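Local coordinates for protein ATP phosphoribosyltransferase (Methanobacterium thermoautotrophicum, PDB 2VD3) that probably catalyses the condensation of ATP with 5-phosphoribose 1-diphosphate, the first step of histidine biosynthesis, at residues L75-G80 with P123-N128; D56-V61 with R79-E84. All blocks are in the same frame, centred on the assembly; numbering follows the deposited sequence.

From the N terminus, the chain passes through helix 57-63, strand 68-72 and helix 73-79. Contact 2 then closes this short excursion by folding the loop after helix 73-79 back onto D56-V61. Contact 1 begins on the last turns of the same helix and closes a longer loop, 42 residues with much strand and no helix, at the start of helix 123-132. The two loops overlap along the chain and neither nests in the other; they share R79 and G80. They also touch, with I76 CA 3.7 Å from P58 CG. Contact 2 lies within the first lobe of the periplasmic-binding-protein-like catalytic region, whereas contact 1 ties that lobe to the second.

Contact 1 (L75-G80 with P123-N128); sequences LIVERG and PGITEN
E78 and G124 make the nearest backbone approach, with CA atoms 5.4 Å apart, where the helical segments 75-79 and 123-128 cross at 71° and their axes come within 8.5 Å. The fold is the two-lobed, periplasmic-binding-protein-like one of the ATP phosphoribosyltransferases, and this crossing joins helix 73-79 of one lobe to the beginning of helix 123-132 in the other. E78 carries most of it. Its CG stands anti to the backbone N (chi1 -178°) and the chain then bends at the next bond, which presents the carboxylate to the first turn of helix 123-132. Both oxygens are used. E78 OE1 accepts a nearly straight bond (172°) from the backbone N of I125, N to OE1 2.9 Å, while E78 OE2 takes a shorter and more bent one from G124, N to OE2 2.6 Å. Each N-H reaches the syn side of its oxygen and is tilted out of the carboxylate plane. This two-pronged grip fixes the rotation of the group, and its negative charge probably suits the positive end of the helix dipole. P123 lies alongside, its CD 3.2 Å from E78 OE2. G124 has no side chain, which is what lets the carboxylate come so near; a beta carbon there would collide with OE2. Shortening E78 to an alanine would probably strand the N-H groups of G124 and I125 without their acceptors and open a gap between the helices. Beside the carboxylate, the side chains of V77 and I125 cross at about a right angle, with V77 CG1 resting 3.6 Å from I125 CG1.

Contact 2 (D56-V61 with R79-E84); sequences DIPEFV and RGSDVE
S81, in the loop that follows helix 73-79, sets its side chain against the first turn of helix 57-63, where P58 and E59 receive it. This is the tight part of the contact. S81 OG donates a short hydrogen bond of 2.5 Å to E59 OE2, using the anti lone pair of that oxygen, while the same OG sits 3.2 Å from P58 CB. The first torsion of E59 (chi1 -73°) lays its CG over one face of the R79 guanidinium, 3.3 Å from R79 NH2, and the bend at the next bond (chi2 -60°) then carries the carboxylate to the serine. D56 approaches R79 differently: its OD2 comes in at the edge of the guanidinium, in plane, and forms a salt bridge of 2.8 Å with R79 NH1. The two flat groups are turned 67° apart, so a single carboxylate oxygen does the pairing. Farther along the loop the fit is looser: V83 CG1 rests 3.9 Å from V61 CG1 in an apolar contact and also touches the backbone O of P58, and V83 packs on I76 of helix 73-79 as well. The solvent side is the turn itself: G80, whose positive phi favours glycine, and D82, which points away from helix 57-63, are both exposed. Other partners extend the polar end into the subunit interface. R79 NE binds A55 O and NH2 binds E141 O of the second subunit, whose T143 N also donates to D56 OD2. With NE, NH1 and NH2 all bonded, the R79 guanidinium is probably held in one orientation; the chemistry thus couples the end of helix 73-79 both to A55 and D56, next to helix 57-63, and to the neighbouring subunit.

Contact 1 (L75-G80 with P123-N128)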
loop_
_atom_site.group_PDB
_atom_site.type_symbol
_atom_site.label_atom_id
_atom_site.label_comp_id
_atom_site.label_asym_id
_atom_site.label_seq_id
_atom_site.Cartn_x
_atom_site.Cartn_y
_atom_site.Cartn_z
ATOM N N LEU A 75 10.642 25.385 -0.676
ATOM C CA LEU A 75 11.329 24.639 -1.727
ATOM C C LEU A 75 11.911 25.602 -2.763
ATOM O O LEU A 75 13.064 25.462 -3.154
ATOM C CB LEU A 75 10.404 23.571 -2.352
ATOM C CG LEU A 75 9.810 22.544 -1.355
ATOM C CD1 LEU A 75 8.777 21.623 -1.994
ATOM C CD2 LEU A 75 10.891 21.714 -0.663
ATOM N N ILE A 76 11.123 26.602 -3.154
ATOM C CA ILE A 76 11.580 27.670 -4.049
ATOM C C ILE A 76 12.812 28.365 -3.470
ATOM O O ILE A 76 13.799 28.571 -4.170
ATOM C CB ILE A 76 10.464 28.726 -4.323
ATOM C CG1 ILE A 76 9.201 28.057 -4.889
ATOM C CG2 ILE A 76 10.972 29.811 -5.258
ATOM C CD1 ILE A 76 8.004 28.972 -5.022
ATOM N N VAL A 77 12.767 28.706 -2.188
ATOM C CA VAL A 77 13.900 29.379 -1.567
ATOM C C VAL A 77 15.113 28.462 -1.434
ATOM O O VAL A 77 16.231 28.888 -1.734
ATOM C CB VAL A 77 13.530 30.025 -0.216
ATOM C CG1 VAL A 77 14.784 30.386 0.571
ATOM C CG2 VAL A 77 12.693 31.275 -0.458
ATOM N N GLU A 78 14.886 27.213 -1.011
ATOM C CA GLU A 78 15.977 26.252 -0.809
ATOM C C GLU A 78 16.794 26.026 -2.082
ATOM O O GLU A 78 18.026 26.046 -2.054
ATOM C CB GLU A 78 15.445 24.919 -0.270
ATOM C CG GLU A 78 16.527 23.868 0.012
ATOM C CD GLU A 78 17.418 24.207 1.210
ATOM O OE1 GLU A 78 17.037 25.069 2.036
ATOM O OE2 GLU A 78 18.502 23.597 1.327
ATOM N N ARG A 79 16.095 25.822 -3.194
ATOM C CA ARG A 79 16.741 25.678 -4.493
ATOM C C ARG A 79 17.356 26.963 -5.000
ATOM O O ARG A 79 18.250 26.929 -5.845
ATOM C CB ARG A 79 15.727 25.209 -5.525
ATOM C CG ARG A 79 15.294 23.796 -5.345
ATOM C CD ARG A 79 16.276 22.863 -5.994
ATOM N NE ARG A 79 15.576 21.655 -6.391
ATOM C CZ ARG A 79 15.970 20.815 -7.335
ATOM N NH1 ARG A 79 15.233 19.737 -7.588
ATOM N NH2 ARG A 79 17.087 21.040 -8.017
ATOM N N GLY A 80 16.861 28.096 -4.514
ATOM C CA GLY A 80 17.296 29.390 -5.025
ATOM C C GLY A 80 17.025 29.556 -6.512
ATOM O O GLY A 80 17.717 30.309 -7.185
ATOM N N PRO A 123 19.416 22.633 4.239
ATOM C CA PRO A 123 20.749 23.177 4.496
ATOM C C PRO A 123 20.972 24.555 3.882
ATOM O O PRO A 123 21.654 25.378 4.482
ATOM C CB PRO A 123 21.683 22.138 3.864
ATOM C CG PRO A 123 20.836 21.427 2.863
ATOM C CD PRO A 123 19.479 21.381 3.457
ATOM N N GLY A 124 20.390 24.811 2.713
ATOM C CA GLY A 124 20.525 26.115 2.059
ATOM C C GLY A 124 19.966 27.251 2.894
ATOM O O GLY A 124 20.673 28.202 3.230
ATOM N N ILE A 125 18.686 27.140 3.229
ATOM C CA ILE A 125 18.015 28.102 4.098
ATOM C C ILE A 125 18.729 28.187 5.446
ATOM O O ILE A 125 18.903 29.279 5.982
ATOM C CB ILE A 125 16.513 27.734 4.294
ATOM C CG1 ILE A 125 15.742 27.931 2.981
ATOM C CG2 ILE A 125 15.880 28.530 5.446
ATOM C CD1 ILE A 125 14.392 27.190 2.903
ATOM N N THR A 126 19.156 27.042 5.977
ATOM C CA THR A 126 19.781 27.009 7.295
ATOM C C THR A 126 21.183 27.642 7.298
ATOM O O THR A 126 21.485 28.434 8.191
ATOM C CB THR A 126 19.761 25.585 7.951
ATOM O OG1 THR A 126 18.422 25.062 7.950
ATOM C CG2 THR A 126 20.251 25.642 9.399
ATOM N N GLU A 127 22.021 27.309 6.309
ATOM C CA GLU A 127 23.329 27.966 6.179
ATOM C C GLU A 127 23.117 29.464 6.096
ATOM O O GLU A 127 23.765 30.230 6.805
ATOM C CB GLU A 127 24.120 27.489 4.952
ATOM C CG GLU A 127 24.597 26.025 4.991
ATOM C CD GLU A 127 25.798 25.763 5.911
ATOM O OE1 GLU A 127 26.258 26.688 6.626
ATOM O OE2 GLU A 127 26.287 24.607 5.911
ATOM N N ASN A 128 22.176 29.863 5.244
ATOM C CA ASN A 128 21.860 31.268 5.004
ATOM C C ASN A 128 21.369 32.022 6.241
ATOM O O ASN A 128 21.754 33.171 6.456
ATOM C CB ASN A 128 20.829 31.387 3.884
ATOM C CG ASN A 128 20.860 32.735 3.212
ATOM O OD1 ASN A 128 21.799 33.053 2.480
ATOM N ND2 ASN A 128 19.833 33.537 3.449
#

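Contact 2 (D56-V61 with R79-E84)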
loop_
_atom_site.group_PDB
_atom_site.type_symbol
_atom_site.label_atom_id
_atom_site.label_comp_id
_atom_site.label_asym_id
_atom_site.label_seq_id
_atom_site.Cartn_x
_atom_site.Cartn_y
_atom_site.Cartn_z
ATOM N N ASP A 56 11.151 19.567 -7.157
ATOM C CA ASP A 56 11.685 19.724 -8.508
ATOM C C ASP A 56 10.986 20.841 -9.276
ATOM O O ASP A 56 11.491 21.327 -10.285
ATOM C CB ASP A 56 11.532 18.411 -9.288
ATOM C CG ASP A 56 12.470 17.329 -8.816
ATOM O OD1 ASP A 56 12.085 16.153 -8.909
ATOM O OD2 ASP A 56 13.599 17.632 -8.377
ATOM N N ILE A 57 9.812 21.247 -8.804
ATOM C CA ILE A 57 9.038 22.283 -9.486
ATOM C C ILE A 57 9.751 23.655 -9.629
ATOM O O ILE A 57 9.674 24.276 -10.685
ATOM C CB ILE A 57 7.623 22.416 -8.884
ATOM C CG1 ILE A 57 6.858 21.093 -9.080
ATOM C CG2 ILE A 57 6.889 23.589 -9.509
ATOM C CD1 ILE A 57 5.400 21.084 -8.622
ATOM N N PRO A 58 10.433 24.143 -8.578
ATOM C CA PRO A 58 11.171 25.385 -8.811
ATOM C C PRO A 58 12.098 25.326 -10.046
ATOM O O PRO A 58 12.023 26.203 -10.904
ATOM C CB PRO A 58 11.966 25.556 -7.516
ATOM C CG PRO A 58 11.118 24.923 -6.502
ATOM C CD PRO A 58 10.551 23.703 -7.175
ATOM N N GLU A 59 12.926 24.285 -10.145
ATOM C CA GLU A 59 13.823 24.101 -11.289
ATOM C C GLU A 59 13.121 23.895 -12.642
ATOM O O GLU A 59 13.517 24.517 -13.630
ATOM C CB GLU A 59 14.829 22.972 -11.024
ATOM C CG GLU A 59 15.918 23.359 -10.014
ATOM C CD GLU A 59 16.754 24.548 -10.462
ATOM O OE1 GLU A 59 17.776 24.334 -11.141
ATOM O OE2 GLU A 59 16.405 25.699 -10.127
ATOM N N PHE A 60 12.091 23.043 -12.686
ATOM C CA PHE A 60 11.332 22.840 -13.920
ATOM C C PHE A 60 10.788 24.159 -14.457
ATOM O O PHE A 60 10.766 24.391 -15.682
ATOM C CB PHE A 60 10.168 21.853 -13.735
ATOM C CG PHE A 60 10.592 20.425 -13.478
ATOM C CD1 PHE A 60 11.894 19.994 -13.745
ATOM C CD2 PHE A 60 9.666 19.495 -12.981
ATOM C CE1 PHE A 60 12.265 18.660 -13.507
ATOM C CE2 PHE A 60 10.029 18.171 -12.753
ATOM C CZ PHE A 60 11.326 17.751 -13.012
ATOM N N VAL A 61 10.348 25.016 -13.541
ATOM C CA VAL A 61 9.819 26.320 -13.904
ATOM C C VAL A 61 10.939 27.297 -14.248
ATOM O O VAL A 61 10.810 28.080 -15.187
ATOM C CB VAL A 61 8.880 26.883 -12.797
ATOM C CG1 VAL A 61 8.407 28.300 -13.129
ATOM C CG2 VAL A 61 7.674 25.946 -12.590
ATOM N N ARG A 79 16.095 25.822 -3.194
ATOM C CA ARG A 79 16.741 25.678 -4.493
ATOM C C ARG A 79 17.356 26.963 -5.000
ATOM O O ARG A 79 18.250 26.929 -5.845
ATOM C CB ARG A 79 15.727 25.209 -5.525
ATOM C CG ARG A 79 15.294 23.796 -5.345
ATOM C CD ARG A 79 16.276 22.863 -5.994
ATOM N NE ARG A 79 15.576 21.655 -6.391
ATOM C CZ ARG A 79 15.970 20.815 -7.335
ATOM N NH1 ARG A 79 15.233 19.737 -7.588
ATOM N NH2 ARG A 79 17.087 21.040 -8.017
ATOM N N GLY A 80 16.861 28.096 -4.514
ATOM C CA GLY A 80 17.296 29.390 -5.025
ATOM C C GLY A 80 17.025 29.556 -6.512
ATOM O O GLY A 80 17.717 30.309 -7.185
ATOM N N SER A 81 15.997 28.865 -7.008
ATOM C CA SER A 81 15.651 28.847 -8.433
ATOM C C SER A 81 15.231 30.219 -8.938
ATOM O O SER A 81 14.645 31.008 -8.188
ATOM C CB SER A 81 14.509 27.854 -8.673
ATOM O OG SER A 81 14.895 26.532 -8.309
ATOM N N ASP A 82 15.517 30.498 -10.207
ATOM C CA ASP A 82 15.181 31.789 -10.795
ATOM C C ASP A 82 13.788 31.746 -11.413
ATOM O O ASP A 82 13.609 31.343 -12.569
ATOM C CB ASP A 82 16.246 32.219 -11.801
ATOM C CG ASP A 82 15.821 33.410 -12.643
ATOM O OD1 ASP A 82 16.211 33.455 -13.822
ATOM O OD2 ASP A 82 15.095 34.294 -12.142
ATOM N N VAL A 83 12.805 32.178 -10.624
ATOM C CA VAL A 83 11.388 32.122 -11.002
ATOM C C VAL A 83 10.641 33.393 -10.579
ATOM O O VAL A 83 11.052 34.063 -9.635
ATOM C CB VAL A 83 10.694 30.905 -10.352
ATOM C CG1 VAL A 83 11.274 29.607 -10.895
ATOM C CG2 VAL A 83 10.823 30.964 -8.818
ATOM N N GLU A 84 9.550 33.714 -11.278
ATOM C CA GLU A 84 8.644 34.798 -10.873
ATOM C C GLU A 84 7.511 34.244 -9.995
ATOM O O GLU A 84 6.821 33.329 -10.415
ATOM C CB GLU A 84 8.023 35.481 -12.102
ATOM C CG GLU A 84 9.010 35.918 -13.187
ATOM C CD GLU A 84 10.082 36.863 -12.665
ATOM O OE1 GLU A 84 11.230 36.737 -13.107
ATOM O OE2 GLU A 84 9.790 37.711 -11.799
#